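Local coordinates for protein glutathione reductase (Bartonella henselae, PDB 3O0H) that probably catalyses the NADPH-dependent reduction of glutathione disulfide to glutathione, using a bound FAD and a redox-active disulfide, at residues R59-V70 and I113-L124; G46-E57 and S127-A136. One frame throughout, in Å; residues are numbered along the deposited sequence.

Interaction 1 of 2, residues R59-V70 and I113-L124; sequences RIGGTCVIRGCV and ISRLEGLYREGL. With FAD (flavin-adenine dinucleotide), chain H.
The guanidinium of Arg59 turns its edge to Glu117, with water 1 and Ser114 OG, itself hydrogen-bonded to Asn110 O of its own helix, also near its plane; Ile66 CD1 lies above one face, offset toward the rim. The grip is side-on: Arg59 NE donates to Glu117 OE2 at 3.2 Å and Arg59 NH2 to Glu117 OE1 at 2.8 Å. Both bonds are nearly straight, but the planes stand 47° apart, and the oxygens are met from above the carboxylate plane. Arg59 is long enough to span from loop to helix, and a bend at chi3 (72°) swings its guanidinium across the extended Glu117. Water 2 donates to the same OE2 and accepts from Ile60 N.

Beneath this polar edge the contact is apolar. Beta-branched Val65 offers two methyls to two neighbours: CG2 comes obliquely to Tyr120 CE1 at 3.6 Å, and CG1 packs on Leu116 CB. Val70 CG1 and Leu116 CD1 meet tip to tip at 3.8 Å. Ile60 CG2 touches Tyr120 CB, and the tips of Ile60 and Leu124 meet (CG2 to CD1 4.0 Å). At Gly61, phi 118° would press a CB against the carbonyl of Ile60, so glycine suits this turn.

Residues of 59-70 turned away from the helix serve FAD. Thr63 N donates to FAD O2A at 3.1 Å and Thr63 OG1 to O1A, while Cys69 SG, disulfide-bonded to Cys64, lies 3.2 Å from flavin C10, consistent with the redox-active cystine of this family. Ile60 O and Val65 O are buried without a modelled partner, a likely desolvation cost where carbons such as Glu117 CG and Ile113 CG2 approach them.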
loop_
_atom_site.group_PDB
_atom_site.type_symbol
_atom_site.label_atom_id
_atom_site.label_comp_id
_atom_site.label_asym_id
_atom_site.label_seq_id
_atom_site.Cartn_x
_atom_site.Cartn_y
_atom_site.Cartn_z
ATOM N N ARG B 59 13.201 -24.324 17.550
ATOM C CA ARG B 59 13.698 -24.095 16.200
ATOM C C ARG B 59 14.281 -22.683 16.008
ATOM O O ARG B 59 13.743 -21.637 16.465
ATOM C CB ARG B 59 12.610 -24.379 15.174
ATOM C CG ARG B 59 12.179 -25.848 15.143
ATOM C CD ARG B 59 11.043 -26.031 14.185
ATOM N NE ARG B 59 11.471 -25.908 12.810
ATOM C CZ ARG B 59 10.698 -26.153 11.749
ATOM N NH1 ARG B 59 9.418 -26.512 11.888
ATOM N NH2 ARG B 59 11.203 -26.004 10.535
ATOM N N ILE B 60 15.395 -22.661 15.318
ATOM C CA ILE B 60 16.128 -21.417 15.081
ATOM C C ILE B 60 15.253 -20.418 14.298
ATOM O O ILE B 60 14.617 -20.775 13.294
ATOM C CB ILE B 60 17.429 -21.672 14.312
ATOM C CG1 ILE B 60 18.426 -22.497 15.152
ATOM C CG2 ILE B 60 18.072 -20.345 13.937
ATOM C CD1 ILE B 60 18.952 -21.724 16.347
ATOM N N GLY B 61 15.169 -19.179 14.784
ATOM C CA GLY B 61 14.308 -18.206 14.143
ATOM C C GLY B 61 13.206 -17.700 15.039
ATOM O O GLY B 61 12.835 -16.531 14.934
ATOM N N GLY B 62 12.704 -18.568 15.923
ATOM C CA GLY B 62 11.769 -18.174 16.968
ATOM C C GLY B 62 10.306 -18.162 16.557
ATOM O O GLY B 62 9.927 -18.684 15.508
ATOM N N THR B 63 9.510 -17.449 17.333
ATOM C CA THR B 63 8.079 -17.617 17.268
ATOM C C THR B 63 7.501 -17.075 15.967
ATOM O O THR B 63 6.621 -17.696 15.361
ATOM C CB THR B 63 7.400 -16.978 18.491
ATOM O OG1 THR B 63 7.877 -17.669 19.654
ATOM C CG2 THR B 63 5.855 -17.117 18.385
ATOM N N CYS B 64 7.990 -15.926 15.553
ATOM C CA CYS B 64 7.442 -15.243 14.390
ATOM C C CYS B 64 7.737 -16.053 13.109
ATOM O O CYS B 64 6.821 -16.311 12.329
ATOM C CB CYS B 64 8.030 -13.864 14.266
ATOM S SG CYS B 64 7.455 -12.974 12.814
ATOM N N VAL B 65 8.976 -16.505 12.956
ATOM C CA VAL B 65 9.393 -17.313 11.803
ATOM C C VAL B 65 8.696 -18.673 11.693
ATOM O O VAL B 65 8.202 -19.029 10.613
ATOM C CB VAL B 65 10.926 -17.498 11.817
ATOM C CG1 VAL B 65 11.431 -18.427 10.691
ATOM C CG2 VAL B 65 11.589 -16.093 11.742
ATOM N N ILE B 66 8.647 -19.413 12.793
ATOM C CA ILE B 66 8.237 -20.773 12.794
ATOM C C ILE B 66 6.759 -20.949 12.944
ATOM O O ILE B 66 6.161 -21.845 12.302
ATOM C CB ILE B 66 8.948 -21.538 13.943
ATOM C CG1 ILE B 66 10.462 -21.456 13.742
ATOM C CG2 ILE B 66 8.412 -22.971 14.099
ATOM C CD1 ILE B 66 11.002 -21.947 12.322
ATOM N N ARG B 67 6.152 -20.145 13.817
ATOM C CA ARG B 67 4.771 -20.404 14.220
ATOM C C ARG B 67 4.073 -19.140 14.657
ATOM O O ARG B 67 3.267 -19.177 15.582
ATOM C CB ARG B 67 4.691 -21.479 15.316
ATOM C CG ARG B 67 5.597 -21.240 16.503
ATOM C CD ARG B 67 5.760 -22.524 17.341
ATOM N NE ARG B 67 6.614 -22.361 18.521
ATOM C CZ ARG B 67 6.753 -23.279 19.485
ATOM N NH1 ARG B 67 6.098 -24.436 19.429
ATOM N NH2 ARG B 67 7.575 -23.053 20.506
ATOM N N GLY B 68 4.303 -18.059 13.904
ATOM C CA GLY B 68 3.770 -16.762 14.251
ATOM C C GLY B 68 3.490 -15.954 13.002
ATOM O O GLY B 68 2.758 -16.449 12.123
ATOM N N CYS B 69 4.078 -14.752 12.922
ATOM C CA CYS B 69 3.768 -13.784 11.872
ATOM C C CYS B 69 3.928 -14.363 10.475
ATOM O O CYS B 69 3.102 -14.083 9.582
ATOM C CB CYS B 69 4.685 -12.535 11.945
ATOM S SG CYS B 69 5.670 -12.229 13.453
ATOM N N VAL B 70 4.971 -15.154 10.268
ATOM C CA VAL B 70 5.279 -15.616 8.902
ATOM C C VAL B 70 4.242 -16.648 8.415
ATOM O O VAL B 70 3.570 -16.416 7.416
ATOM C CB VAL B 70 6.698 -16.099 8.785
ATOM C CG1 VAL B 70 6.920 -16.851 7.460
ATOM C CG2 VAL B 70 7.642 -14.883 8.854
ATOM N N ILE B 113 9.102 -22.052 5.912
ATOM C CA ILE B 113 9.647 -21.784 7.238
ATOM C C ILE B 113 10.988 -22.536 7.440
ATOM O O ILE B 113 11.889 -22.001 8.103
ATOM C CB ILE B 113 8.662 -22.049 8.446
ATOM C CG1 ILE B 113 8.429 -23.547 8.690
ATOM C CG2 ILE B 113 7.332 -21.252 8.286
ATOM C CD1 ILE B 113 7.573 -23.917 9.951
ATOM N N SER B 114 11.125 -23.730 6.859
ATOM C CA SER B 114 12.439 -24.408 6.847
ATOM C C SER B 114 13.547 -23.639 6.099
ATOM O O SER B 114 14.695 -23.618 6.537
ATOM C CB SER B 114 12.316 -25.860 6.355
ATOM O OG SER B 114 11.469 -26.553 7.289
ATOM N N ARG B 115 13.200 -22.976 5.000
ATOM C CA ARG B 115 14.131 -22.135 4.254
ATOM C C ARG B 115 14.610 -20.968 5.135
ATOM O O ARG B 115 15.821 -20.742 5.295
ATOM C CB ARG B 115 13.464 -21.585 2.999
ATOM C CG ARG B 115 14.405 -20.885 2.011
ATOM C CD ARG B 115 13.643 -20.232 0.855
ATOM N NE ARG B 115 12.786 -19.126 1.281
ATOM C CZ ARG B 115 13.182 -17.866 1.393
ATOM N NH1 ARG B 115 14.444 -17.514 1.112
ATOM N NH2 ARG B 115 12.311 -16.949 1.753
ATOM N N LEU B 116 13.654 -20.267 5.730
ATOM C CA LEU B 116 13.958 -19.146 6.623
ATOM C C LEU B 116 14.803 -19.576 7.833
ATOM O O LEU B 116 15.826 -18.960 8.143
ATOM C CB LEU B 116 12.652 -18.530 7.115
ATOM C CG LEU B 116 11.856 -17.819 6.018
ATOM C CD1 LEU B 116 10.591 -17.218 6.663
ATOM C CD2 LEU B 116 12.672 -16.716 5.289
ATOM N N GLU B 117 14.369 -20.644 8.490
ATOM C CA GLU B 117 15.138 -21.297 9.557
ATOM C C GLU B 117 16.587 -21.550 9.145
ATOM O O GLU B 117 17.515 -21.208 9.876
ATOM C CB GLU B 117 14.455 -22.609 9.957
ATOM C CG GLU B 117 15.183 -23.444 11.043
ATOM C CD GLU B 117 14.511 -24.787 11.234
ATOM O OE1 GLU B 117 13.948 -25.298 10.256
ATOM O OE2 GLU B 117 14.538 -25.347 12.331
ATOM N N GLY B 118 16.798 -22.172 7.993
ATOM C CA GLY B 118 18.170 -22.429 7.518
ATOM C C GLY B 118 18.988 -21.156 7.353
ATOM O O GLY B 118 20.195 -21.127 7.682
ATOM N N LEU B 119 18.331 -20.105 6.845
ATOM C CA LEU B 119 18.992 -18.834 6.611
ATOM C C LEU B 119 19.356 -18.134 7.919
ATOM O O LEU B 119 20.435 -17.547 8.023
ATOM C CB LEU B 119 18.155 -17.887 5.729
ATOM C CG LEU B 119 17.968 -18.230 4.233
ATOM C CD1 LEU B 119 16.842 -17.335 3.590
ATOM C CD2 LEU B 119 19.272 -18.136 3.416
ATOM N N TYR B 120 18.470 -18.169 8.902
ATOM C CA TYR B 120 18.833 -17.699 10.247
ATOM C C TYR B 120 20.000 -18.460 10.868
ATOM O O TYR B 120 20.948 -17.862 11.414
ATOM C CB TYR B 120 17.650 -17.678 11.180
ATOM C CG TYR B 120 16.730 -16.508 10.912
ATOM C CD1 TYR B 120 15.544 -16.676 10.231
ATOM C CD2 TYR B 120 17.065 -15.213 11.328
ATOM C CE1 TYR B 120 14.681 -15.591 9.977
ATOM C CE2 TYR B 120 16.215 -14.108 11.061
ATOM C CZ TYR B 120 15.021 -14.325 10.375
ATOM O OH TYR B 120 14.152 -13.269 10.103
ATOM N N ARG B 121 19.946 -19.775 10.768
ATOM C CA ARG B 121 21.047 -20.615 11.239
ATOM C C ARG B 121 22.382 -20.255 10.573
ATOM O O ARG B 121 23.408 -20.090 11.253
ATOM C CB ARG B 121 20.671 -22.084 11.024
ATOM C CG ARG B 121 21.721 -23.078 11.478
ATOM C CD ARG B 121 21.369 -24.531 11.125
ATOM N NE ARG B 121 22.054 -25.440 12.048
ATOM C CZ ARG B 121 21.643 -25.720 13.292
ATOM N NH1 ARG B 121 20.514 -25.205 13.788
ATOM N NH2 ARG B 121 22.360 -26.544 14.045
ATOM N N GLU B 122 22.367 -20.115 9.246
ATOM C CA GLU B 122 23.554 -19.699 8.474
ATOM C C GLU B 122 24.097 -18.341 8.922
ATOM O O GLU B 122 25.303 -18.123 9.001
ATOM C CB GLU B 122 23.215 -19.550 6.996
ATOM C CG GLU B 122 23.261 -20.781 6.191
ATOM C CD GLU B 122 23.781 -20.526 4.765
ATOM O OE1 GLU B 122 23.770 -19.381 4.236
ATOM O OE2 GLU B 122 24.222 -21.490 4.171
ATOM N N GLY B 123 23.191 -17.411 9.172
ATOM C CA GLY B 123 23.596 -16.068 9.620
ATOM C C GLY B 123 24.331 -16.128 10.938
ATOM O O GLY B 123 25.341 -15.461 11.124
ATOM N N LEU B 124 23.841 -16.954 11.842
ATOM C CA LEU B 124 24.498 -17.160 13.146
ATOM C C LEU B 124 25.862 -17.764 12.938
ATOM O O LEU B 124 26.858 -17.323 13.503
ATOM C CB LEU B 124 23.680 -18.086 14.024
ATOM C CG LEU B 124 22.364 -17.555 14.553
ATOM C CD1 LEU B 124 21.472 -18.643 15.164
ATOM C CD2 LEU B 124 22.637 -16.440 15.569
HETATM P PA FAD H . 10.690 -15.347 20.268
HETATM O O1A FAD H . 9.408 -15.953 20.751
HETATM O O2A FAD H . 10.711 -15.032 18.797
HETATM O O5B FAD H . 11.963 -16.249 20.613
HETATM C C5B FAD H . 12.176 -16.876 21.860
HETATM C C4B FAD H . 12.934 -18.151 21.548
HETATM O O4B FAD H . 13.517 -18.699 22.721
HETATM C C3B FAD H . 12.072 -19.252 20.942
HETATM O O3B FAD H . 12.668 -19.737 19.735
HETATM C C2B FAD H . 12.044 -20.339 22.000
HETATM O O2B FAD H . 12.018 -21.618 21.414
HETATM C C1B FAD H . 13.331 -20.149 22.729
HETATM N N9A FAD H . 13.443 -20.417 24.172
HETATM C C8A FAD H . 12.627 -19.980 25.173
HETATM N N7A FAD H . 13.175 -20.328 26.347
HETATM C C5A FAD H . 14.344 -20.981 26.078
HETATM C C6A FAD H . 15.342 -21.481 26.873
HETATM N N6A FAD H . 15.280 -21.463 28.214
HETATM N N1A FAD H . 16.438 -22.062 26.283
HETATM C C2A FAD H . 16.536 -22.090 24.912
HETATM N N3A FAD H . 15.569 -21.566 24.121
HETATM C C4A FAD H . 14.522 -20.986 24.724
HETATM N N1 FAD H . 4.465 -9.927 15.808
HETATM C C2 FAD H . 4.470 -8.971 14.812
HETATM O O2 FAD H . 5.224 -7.965 14.844
HETATM N N3 FAD H . 3.649 -9.117 13.765
HETATM C C4 FAD H . 2.813 -10.211 13.614
HETATM O O4 FAD H . 2.127 -10.265 12.585
HETATM C C4X FAD H . 2.801 -11.182 14.615
HETATM N N5 FAD H . 2.012 -12.297 14.522
HETATM C C5X FAD H . 2.079 -13.251 15.536
HETATM C C6 FAD H . 1.260 -14.362 15.430
HETATM C C7 FAD H . 1.291 -15.355 16.400
HETATM C C7M FAD H . 0.384 -16.560 16.229
HETATM C C8 FAD H . 2.149 -15.235 17.476
HETATM C C8M FAD H . 2.173 -16.283 18.569
HETATM C C9 FAD H . 2.954 -14.109 17.603
HETATM C C9A FAD H . 2.915 -13.107 16.628
HETATM N N10 FAD H . 3.705 -11.973 16.702
HETATM C C10 FAD H . 3.664 -11.036 15.700
HETATM C "C1'" FAD H . 4.619 -11.724 17.836
HETATM C "C2'" FAD H . 6.051 -12.111 17.568
HETATM O "O2'" FAD H . 6.101 -13.498 17.296
HETATM C "C3'" FAD H . 6.858 -11.795 18.800
HETATM O "O3'" FAD H . 6.637 -10.486 19.293
HETATM C "C4'" FAD H . 8.324 -12.080 18.556
HETATM O "O4'" FAD H . 8.457 -13.439 18.131
HETATM C "C5'" FAD H . 9.136 -11.882 19.830
HETATM O "O5'" FAD H . 10.542 -12.092 19.571
HETATM P P FAD H . 11.416 -12.617 20.811
HETATM O O1P FAD H . 12.879 -12.620 20.430
HETATM O O2P FAD H . 11.101 -11.789 22.038
HETATM O O3P FAD H . 10.908 -14.065 21.206
HETATM O O HOH W 1 9.086 -26.796 8.403
HETATM O O HOH W 2 16.374 -24.829 13.964
#

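Interaction 2 of 2, residues G46-E57 and S127-A136; sequences GALGKRVAIAEE and SNVHIYESRA. With FAD (flavin-adenine dinucleotide), chain H.
Strand 52-55 pairs in parallel with 130-132 through four backbone bonds: His130 N to Val52 O, Ile54 N to His130 O, Tyr132 N to Ile54 O and Glu56 N to Tyr132 O.

Apolar contacts flank the pairing. Ile54 CG2 touches Val129 CG1 at 3.6 Å and lies alongside Ile131 CG1; on the other face, small Ala53 leaves room for Tyr132, whose ring edge meets Ala53 CB at 3.6 Å. Ala55 CB rests on Ala136 CB.

The charged contact is Arg135 NH1 to Glu57 OE1, 2.8 Å, met on the syn side, 27° out of the carboxylate plane. The side chains run side by side, planes only 22° apart, and water 4 joins NH1 to Glu57 OE2. FAD N6A lies over one face of the Arg135 guanidinium, offset toward its rim.

Ligand bonds follow where the strands end. The carboxylate of Glu56 can accept from both ribose hydroxyls, O3B on OE1 at 2.7 Å and O2B on OE2 at 2.6 Å, as is usual after the second strand of a Rossmann-type fold. Ala136 N donates to adenine N1A, and Ala136 O accepts from N6A.

Strand 130-132 is outermost in the five-stranded parallel sheet, with 52-55 between it and 27-32; helix 102-126 covers Ile54 and Ile131, and strand 143-146 touches Tyr132 and Ala136.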
loop_
_atom_site.group_PDB
_atom_site.type_symbol
_atom_site.label_atom_id
_atom_site.label_comp_id
_atom_site.label_asym_id
_atom_site.label_seq_id
_atom_site.Cartn_x
_atom_site.Cartn_y
_atom_site.Cartn_z
ATOM N N GLY B 46 28.595 -11.493 17.265
ATOM C CA GLY B 46 29.567 -12.413 16.667
ATOM C C GLY B 46 30.317 -11.728 15.561
ATOM O O GLY B 46 31.540 -11.879 15.444
ATOM N N ALA B 47 29.600 -10.930 14.776
ATOM C CA ALA B 47 30.237 -10.174 13.697
ATOM C C ALA B 47 31.216 -9.145 14.244
ATOM O O ALA B 47 32.178 -8.809 13.562
ATOM C CB ALA B 47 29.170 -9.490 12.771
ATOM N N LEU B 48 30.979 -8.648 15.464
ATOM C CA LEU B 48 31.951 -7.784 16.120
ATOM C C LEU B 48 33.188 -8.532 16.614
ATOM O O LEU B 48 34.080 -7.927 17.168
ATOM C CB LEU B 48 31.372 -7.041 17.315
ATOM C CG LEU B 48 30.247 -6.051 17.075
ATOM C CD1 LEU B 48 29.816 -5.570 18.461
ATOM C CD2 LEU B 48 30.675 -4.889 16.200
ATOM N N GLY B 49 33.242 -9.841 16.413
ATOM C CA GLY B 49 34.420 -10.597 16.793
ATOM C C GLY B 49 34.328 -11.151 18.201
ATOM O O GLY B 49 35.309 -11.650 18.713
ATOM N N LYS B 50 33.177 -11.046 18.850
ATOM C CA LYS B 50 33.033 -11.652 20.210
ATOM C C LYS B 50 32.808 -13.157 20.069
ATOM O O LYS B 50 32.383 -13.632 19.014
ATOM C CB LYS B 50 31.857 -11.059 20.972
ATOM C CG LYS B 50 31.900 -9.557 21.141
ATOM C CD LYS B 50 33.120 -9.097 21.903
ATOM C CE LYS B 50 33.174 -7.592 21.956
ATOM N NZ LYS B 50 34.414 -7.155 22.659
ATOM N N ARG B 51 33.155 -13.892 21.116
ATOM C CA ARG B 51 32.873 -15.323 21.196
ATOM C C ARG B 51 31.471 -15.477 21.794
ATOM O O ARG B 51 31.217 -15.099 22.926
ATOM C CB ARG B 51 33.932 -16.022 22.046
ATOM C CG ARG B 51 35.347 -15.679 21.608
ATOM C CD ARG B 51 36.437 -16.220 22.551
ATOM N NE ARG B 51 36.192 -15.823 23.937
ATOM C CZ ARG B 51 35.955 -16.665 24.945
ATOM N NH1 ARG B 51 35.994 -17.984 24.747
ATOM N NH2 ARG B 51 35.714 -16.188 26.174
ATOM N N VAL B 52 30.544 -15.971 20.997
ATOM C CA VAL B 52 29.113 -15.918 21.355
ATOM C C VAL B 52 28.536 -17.323 21.203
ATOM O O VAL B 52 28.934 -18.072 20.306
ATOM C CB VAL B 52 28.363 -14.943 20.403
ATOM C CG1 VAL B 52 26.868 -14.889 20.749
ATOM C CG2 VAL B 52 29.007 -13.552 20.374
ATOM N N ALA B 53 27.617 -17.673 22.077
ATOM C CA ALA B 53 26.840 -18.908 21.993
ATOM C C ALA B 53 25.383 -18.537 22.061
ATOM O O ALA B 53 25.029 -17.509 22.640
ATOM C CB ALA B 53 27.187 -19.873 23.160
ATOM N N ILE B 54 24.533 -19.354 21.449
ATOM C CA ILE B 54 23.091 -19.152 21.530
ATOM C C ILE B 54 22.454 -20.527 21.790
ATOM O O ILE B 54 22.859 -21.535 21.179
ATOM C CB ILE B 54 22.513 -18.472 20.266
ATOM C CG1 ILE B 54 21.031 -18.056 20.464
ATOM C CG2 ILE B 54 22.752 -19.383 18.989
ATOM C CD1 ILE B 54 20.537 -16.966 19.461
ATOM N N ALA B 55 21.482 -20.545 22.702
ATOM C CA ALA B 55 20.727 -21.755 22.996
ATOM C C ALA B 55 19.359 -21.583 22.403
ATOM O O ALA B 55 18.721 -20.544 22.614
ATOM C CB ALA B 55 20.646 -22.026 24.528
ATOM N N GLU B 56 18.913 -22.621 21.698
ATOM C CA GLU B 56 17.544 -22.711 21.157
ATOM C C GLU B 56 16.960 -24.082 21.421
ATOM O O GLU B 56 17.480 -25.111 20.938
ATOM C CB GLU B 56 17.544 -22.445 19.653
ATOM C CG GLU B 56 16.172 -22.514 18.994
ATOM C CD GLU B 56 15.094 -21.755 19.755
ATOM O OE1 GLU B 56 15.210 -20.512 19.909
ATOM O OE2 GLU B 56 14.134 -22.410 20.163
ATOM N N GLU B 57 15.890 -24.118 22.203
ATOM C CA GLU B 57 15.294 -25.385 22.611
ATOM C C GLU B 57 14.361 -25.989 21.564
ATOM O O GLU B 57 14.013 -27.176 21.666
ATOM C CB GLU B 57 14.543 -25.241 23.951
ATOM C CG GLU B 57 13.304 -24.320 23.904
ATOM C CD GLU B 57 12.634 -24.084 25.247
ATOM O OE1 GLU B 57 13.010 -24.676 26.271
ATOM O OE2 GLU B 57 11.652 -23.346 25.252
ATOM N N SER B 127 28.656 -15.635 11.521
ATOM C CA SER B 127 29.211 -14.806 12.582
ATOM C C SER B 127 29.894 -15.598 13.685
ATOM O O SER B 127 30.102 -15.048 14.767
ATOM C CB SER B 127 28.092 -14.013 13.269
ATOM O OG SER B 127 27.635 -13.020 12.403
ATOM N N ASN B 128 30.180 -16.882 13.409
ATOM C CA ASN B 128 30.906 -17.808 14.310
ATOM C C ASN B 128 30.169 -18.068 15.626
ATOM O O ASN B 128 30.762 -18.544 16.566
ATOM C CB ASN B 128 32.333 -17.317 14.573
ATOM C CG ASN B 128 33.087 -17.040 13.278
ATOM O OD1 ASN B 128 33.683 -15.973 13.104
ATOM N ND2 ASN B 128 33.013 -17.989 12.337
ATOM N N VAL B 129 28.867 -17.820 15.670
ATOM C CA VAL B 129 28.113 -18.094 16.881
ATOM C C VAL B 129 27.924 -19.609 17.035
ATOM O O VAL B 129 27.501 -20.263 16.066
ATOM C CB VAL B 129 26.739 -17.412 16.802
ATOM C CG1 VAL B 129 25.863 -17.770 18.044
ATOM C CG2 VAL B 129 26.939 -15.903 16.659
ATOM N N HIS B 130 28.225 -20.172 18.212
ATOM C CA HIS B 130 27.977 -21.588 18.436
ATOM C C HIS B 130 26.528 -21.824 18.875
ATOM O O HIS B 130 26.096 -21.222 19.847
ATOM C CB HIS B 130 28.903 -22.215 19.455
ATOM C CG HIS B 130 28.755 -23.710 19.503
ATOM N ND1 HIS B 130 29.348 -24.542 18.579
ATOM C CD2 HIS B 130 28.015 -24.514 20.307
ATOM C CE1 HIS B 130 29.006 -25.797 18.827
ATOM N NE2 HIS B 130 28.187 -25.804 19.868
ATOM N N ILE B 131 25.808 -22.681 18.134
ATOM C CA ILE B 131 24.391 -22.979 18.370
ATOM C C ILE B 131 24.290 -24.231 19.233
ATOM O O ILE B 131 24.721 -25.309 18.814
ATOM C CB ILE B 131 23.604 -23.222 17.057
ATOM C CG1 ILE B 131 23.548 -21.946 16.199
ATOM C CG2 ILE B 131 22.158 -23.650 17.339
ATOM C CD1 ILE B 131 23.029 -22.182 14.795
ATOM N N TYR B 132 23.746 -24.073 20.445
ATOM C CA TYR B 132 23.435 -25.204 21.305
ATOM C C TYR B 132 21.956 -25.549 21.143
ATOM O O TYR B 132 21.069 -24.740 21.512
ATOM C CB TYR B 132 23.733 -24.846 22.772
ATOM C CG TYR B 132 25.212 -24.738 23.080
ATOM C CD1 TYR B 132 26.028 -25.869 23.102
ATOM C CD2 TYR B 132 25.794 -23.515 23.378
ATOM C CE1 TYR B 132 27.387 -25.775 23.409
ATOM C CE2 TYR B 132 27.169 -23.405 23.700
ATOM C CZ TYR B 132 27.966 -24.538 23.695
ATOM O OH TYR B 132 29.329 -24.422 23.980
ATOM N N GLU B 133 21.674 -26.746 20.634
ATOM C CA GLU B 133 20.285 -27.145 20.379
ATOM C C GLU B 133 19.707 -27.795 21.657
ATOM O O GLU B 133 19.539 -29.022 21.773
ATOM C CB GLU B 133 20.235 -28.067 19.164
ATOM C CG GLU B 133 20.709 -27.341 17.866
ATOM C CD GLU B 133 20.528 -28.208 16.634
ATOM O OE1 GLU B 133 20.779 -29.412 16.726
ATOM O OE2 GLU B 133 20.078 -27.696 15.595
ATOM N N SER B 134 19.437 -26.934 22.628
ATOM C CA SER B 134 18.962 -27.337 23.938
ATOM C C SER B 134 18.369 -26.143 24.636
ATOM O O SER B 134 18.725 -25.002 24.358
ATOM C CB SER B 134 20.134 -27.859 24.767
ATOM O OG SER B 134 19.744 -28.309 26.050
ATOM N N ARG B 135 17.439 -26.409 25.531
ATOM C CA ARG B 135 17.033 -25.412 26.489
ATOM C C ARG B 135 18.269 -25.124 27.331
ATOM O O ARG B 135 19.057 -26.032 27.611
ATOM C CB ARG B 135 15.909 -25.984 27.364
ATOM C CG ARG B 135 15.445 -25.084 28.538
ATOM C CD ARG B 135 14.215 -25.690 29.213
ATOM N NE ARG B 135 13.667 -24.809 30.243
ATOM C CZ ARG B 135 12.879 -23.755 29.999
ATOM N NH1 ARG B 135 12.549 -23.413 28.748
ATOM N NH2 ARG B 135 12.450 -23.012 31.007
ATOM N N ALA B 136 18.437 -23.867 27.721
ATOM C CA ALA B 136 19.448 -23.456 28.705
ATOM C C ALA B 136 18.708 -22.803 29.873
ATOM O O ALA B 136 17.782 -22.022 29.672
ATOM C CB ALA B 136 20.406 -22.445 28.109
HETATM P PA FAD H . 10.690 -15.347 20.268
HETATM O O1A FAD H . 9.408 -15.953 20.751
HETATM O O2A FAD H . 10.711 -15.032 18.797
HETATM O O5B FAD H . 11.963 -16.249 20.613
HETATM C C5B FAD H . 12.176 -16.876 21.860
HETATM C C4B FAD H . 12.934 -18.151 21.548
HETATM O O4B FAD H . 13.517 -18.699 22.721
HETATM C C3B FAD H . 12.072 -19.252 20.942
HETATM O O3B FAD H . 12.668 -19.737 19.735
HETATM C C2B FAD H . 12.044 -20.339 22.000
HETATM O O2B FAD H . 12.018 -21.618 21.414
HETATM C C1B FAD H . 13.331 -20.149 22.729
HETATM N N9A FAD H . 13.443 -20.417 24.172
HETATM C C8A FAD H . 12.627 -19.980 25.173
HETATM N N7A FAD H . 13.175 -20.328 26.347
HETATM C C5A FAD H . 14.344 -20.981 26.078
HETATM C C6A FAD H . 15.342 -21.481 26.873
HETATM N N6A FAD H . 15.280 -21.463 28.214
HETATM N N1A FAD H . 16.438 -22.062 26.283
HETATM C C2A FAD H . 16.536 -22.090 24.912
HETATM N N3A FAD H . 15.569 -21.566 24.121
HETATM C C4A FAD H . 14.522 -20.986 24.724
HETATM N N1 FAD H . 4.465 -9.927 15.808
HETATM C C2 FAD H . 4.470 -8.971 14.812
HETATM O O2 FAD H . 5.224 -7.965 14.844
HETATM N N3 FAD H . 3.649 -9.117 13.765
HETATM C C4 FAD H . 2.813 -10.211 13.614
HETATM O O4 FAD H . 2.127 -10.265 12.585
HETATM C C4X FAD H . 2.801 -11.182 14.615
HETATM N N5 FAD H . 2.012 -12.297 14.522
HETATM C C5X FAD H . 2.079 -13.251 15.536
HETATM C C6 FAD H . 1.260 -14.362 15.430
HETATM C C7 FAD H . 1.291 -15.355 16.400
HETATM C C7M FAD H . 0.384 -16.560 16.229
HETATM C C8 FAD H . 2.149 -15.235 17.476
HETATM C C8M FAD H . 2.173 -16.283 18.569
HETATM C C9 FAD H . 2.954 -14.109 17.603
HETATM C C9A FAD H . 2.915 -13.107 16.628
HETATM N N10 FAD H . 3.705 -11.973 16.702
HETATM C C10 FAD H . 3.664 -11.036 15.700
HETATM C "C1'" FAD H . 4.619 -11.724 17.836
HETATM C "C2'" FAD H . 6.051 -12.111 17.568
HETATM O "O2'" FAD H . 6.101 -13.498 17.296
HETATM C "C3'" FAD H . 6.858 -11.795 18.800
HETATM O "O3'" FAD H . 6.637 -10.486 19.293
HETATM C "C4'" FAD H . 8.324 -12.080 18.556
HETATM O "O4'" FAD H . 8.457 -13.439 18.131
HETATM C "C5'" FAD H . 9.136 -11.882 19.830
HETATM O "O5'" FAD H . 10.542 -12.092 19.571
HETATM P P FAD H . 11.416 -12.617 20.811
HETATM O O1P FAD H . 12.879 -12.620 20.430
HETATM O O2P FAD H . 11.101 -11.789 22.038
HETATM O O3P FAD H . 10.908 -14.065 21.206
HETATM O O HOH W 3 30.786 -15.784 17.781
HETATM O O HOH W 4 10.251 -22.304 27.267
#

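Overall arrangement
Both contacts belong to the FAD-binding part of the chain, their centres 15 Å apart, with interaction 1 nested in the loop that interaction 2 closes. Helix 102-126 is followed, after a short turn, by strand 130-132, and 52-55 leads into 59-70, so the two contacts are consecutive in sequence at both ends. They also touch: Arg121 NH2 makes a 3.0 Å salt bridge with Glu133 OE2, and Ile60 CD1 packs on Ile131 CG2 at 3.9 Å. Along FAD the work is divided. Interaction 2 holds the adenine and its ribose, whereas interaction 1 reaches the phosphate on the adenosine side and sets the Cys64-Cys69 disulfide against the flavin, where His459 of the second subunit also packs on Cys64.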